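Local coordinates for nitrogenase molybdenum-iron protein alpha chain (Clostridium pasteurianum, PDB 5VPW) that forms, with the beta chain, the molybdenum-iron component of nitrogenase, which uses an iron-molybdenum cofactor to reduce dinitrogen to ammonium, at residues Lys337-Tyr342 with Val360-Ala365. Sequence-based numbering, arbitrary orientation.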
loop_
_atom_site.group_PDB
_atom_site.type_symbol
_atom_site.label_atom_id
_atom_site.label_comp_id
_atom_site.label_asym_id
_atom_site.label_seq_id
_atom_site.Cartn_x
_atom_site.Cartn_y
_atom_site.Cartn_z
ATOM N N LYS A 337 -24.942 -25.252 -16.056
ATOM C CA LYS A 337 -25.104 -23.800 -15.980
ATOM C C LYS A 337 -25.413 -23.204 -17.349
ATOM O O LYS A 337 -25.202 -23.850 -18.384
ATOM C CB LYS A 337 -23.855 -23.179 -15.346
ATOM C CG LYS A 337 -23.753 -23.559 -13.882
ATOM C CD LYS A 337 -22.457 -23.106 -13.238
ATOM C CE LYS A 337 -22.229 -23.773 -11.896
ATOM N NZ LYS A 337 -23.294 -23.449 -10.910
ATOM N N THR A 338 -25.938 -21.978 -17.358
ATOM C CA THR A 338 -26.335 -21.349 -18.612
ATOM C C THR A 338 -25.650 -19.995 -18.717
ATOM O O THR A 338 -25.349 -19.354 -17.703
ATOM C CB THR A 338 -27.878 -21.110 -18.672
ATOM O OG1 THR A 338 -28.245 -20.272 -17.586
ATOM C CG2 THR A 338 -28.702 -22.466 -18.579
ATOM N N ALA A 339 -25.455 -19.576 -19.952
ATOM C CA ALA A 339 -24.778 -18.318 -20.274
ATOM C C ALA A 339 -25.440 -17.590 -21.424
ATOM O O ALA A 339 -26.134 -18.199 -22.263
ATOM C CB ALA A 339 -23.337 -18.627 -20.688
ATOM N N CYS A 340 -25.159 -16.286 -21.461
ATOM C CA CYS A 340 -25.332 -15.463 -22.624
ATOM C C CYS A 340 -23.996 -14.762 -22.848
ATOM O O CYS A 340 -23.186 -14.643 -21.914
ATOM C CB CYS A 340 -26.403 -14.406 -22.397
ATOM S SG CYS A 340 -28.005 -15.123 -21.998
ATOM N N LEU A 341 -23.782 -14.314 -24.075
ATOM C CA LEU A 341 -22.575 -13.603 -24.423
ATOM C C LEU A 341 -22.882 -12.409 -25.302
ATOM O O LEU A 341 -23.838 -12.425 -26.062
ATOM C CB LEU A 341 -21.551 -14.415 -25.197
ATOM C CG LEU A 341 -21.575 -15.856 -25.576
ATOM C CD1 LEU A 341 -22.879 -16.175 -26.270
ATOM C CD2 LEU A 341 -20.370 -16.082 -26.491
ATOM N N TYR A 342 -22.011 -11.411 -25.211
ATOM C CA TYR A 342 -22.135 -10.150 -25.960
ATOM C C TYR A 342 -20.730 -9.805 -26.463
ATOM O O TYR A 342 -19.841 -9.512 -25.676
ATOM C CB TYR A 342 -22.660 -9.094 -25.008
ATOM C CG TYR A 342 -22.988 -7.691 -25.560
ATOM C CD1 TYR A 342 -23.025 -7.411 -26.914
ATOM C CD2 TYR A 342 -23.310 -6.660 -24.673
ATOM C CE1 TYR A 342 -23.361 -6.126 -27.374
ATOM C CE2 TYR A 342 -23.648 -5.378 -25.108
ATOM C CZ TYR A 342 -23.682 -5.121 -26.456
ATOM O OH TYR A 342 -24.051 -3.863 -26.870
ATOM N N VAL A 360 -21.868 -26.124 -20.460
ATOM C CA VAL A 360 -22.591 -24.881 -20.256
ATOM C C VAL A 360 -23.353 -24.554 -21.553
ATOM O O VAL A 360 -22.771 -24.496 -22.610
ATOM C CB VAL A 360 -21.620 -23.712 -19.904
ATOM C CG1 VAL A 360 -22.368 -22.405 -19.835
ATOM C CG2 VAL A 360 -20.908 -23.957 -18.575
ATOM N N ASP A 361 -24.650 -24.318 -21.450
ATOM C CA ASP A 361 -25.445 -23.999 -22.624
ATOM C C ASP A 361 -25.514 -22.488 -22.807
ATOM O O ASP A 361 -25.728 -21.789 -21.848
ATOM C CB ASP A 361 -26.855 -24.517 -22.422
ATOM C CG ASP A 361 -26.907 -26.039 -22.384
ATOM O OD1 ASP A 361 -26.165 -26.676 -23.158
ATOM O OD2 ASP A 361 -27.672 -26.599 -21.575
ATOM N N SER A 362 -25.399 -22.018 -24.041
ATOM C CA SER A 362 -25.485 -20.580 -24.363
ATOM C C SER A 362 -26.817 -20.276 -25.018
ATOM O O SER A 362 -27.155 -20.882 -26.046
ATOM C CB SER A 362 -24.354 -20.202 -25.306
ATOM O OG SER A 362 -23.114 -20.341 -24.659
ATOM N N LEU A 363 -27.575 -19.360 -24.428
ATOM C CA LEU A 363 -28.943 -19.090 -24.860
ATOM C C LEU A 363 -29.082 -17.884 -25.809
ATOM O O LEU A 363 -29.884 -17.915 -26.752
ATOM C CB LEU A 363 -29.820 -18.887 -23.625
ATOM C CG LEU A 363 -29.712 -19.979 -22.541
ATOM C CD1 LEU A 363 -30.520 -19.545 -21.323
ATOM C CD2 LEU A 363 -30.143 -21.344 -23.087
ATOM N N VAL A 364 -28.330 -16.813 -25.552
ATOM C CA VAL A 364 -28.474 -15.585 -26.344
ATOM C C VAL A 364 -27.078 -15.086 -26.684
ATOM O O VAL A 364 -26.196 -15.030 -25.797
ATOM C CB VAL A 364 -29.192 -14.446 -25.576
ATOM C CG1 VAL A 364 -29.220 -13.180 -26.429
ATOM C CG2 VAL A 364 -30.611 -14.833 -25.179
ATOM N N ALA A 365 -26.870 -14.779 -27.957
ATOM C CA ALA A 365 -25.632 -14.137 -28.408
ATOM C C ALA A 365 -25.941 -12.717 -28.909
ATOM O O ALA A 365 -26.676 -12.535 -29.878
ATOM C CB ALA A 365 -24.948 -14.972 -29.480
#
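C340 and V364 meet on one face of a parallel strand pair, where C340 SG lies 3.8 Å from V364 CB. T338 and D361 point to this face too. The branched end of L363 reaches back along the neighbouring strand, and its CD1 comes 4.1 Å from T338 CB. Helix 446-456 covers this side, with V452 against both C340 and V364.

A339, L341, S362 and A365 point to the other face. There L341 CD1 lies 4.0 Å from A365 CB. The first torsion of L341 is almost eclipsed (chi1 -4°), an unusual and probably strained setting. It sets CG nearly over the backbone N and brings CD1 to 3.5 Å from V364 O. M352 of helix 348-357 packs on both L341 and S362. Near the start of the pair, V360 CG1 is turned to A339 CB at 4.0 Å.

Four backbone hydrogen bonds join the strands. A339 is held at both ends: its N donates to D361 O (2.9 Å), and its O accepts from L363 N (2.8 Å), nearly in line with the carbonyl. From A339-S362 to L341-A365 the first strand advances two residues and the second three, so L363 adds an extra residue. Its helical backbone (phi -97°, psi -39°) marks a beta bulge. After it, L341 N bonds to V364 O.

This is the parallel pair of a beta-alpha-beta unit, with helix 348-357 as the connection. Strand 460-462 flanks 338-343 on its other edge. L341 lies about 9 Å, side chain to side chain, from H482, a ligand of the iron-molybdenum cofactor. The bulge has a polar cost: V364 N is buried without a partner. The remaining backbone bonds and apolar packing on both faces hold the pair across this break in register.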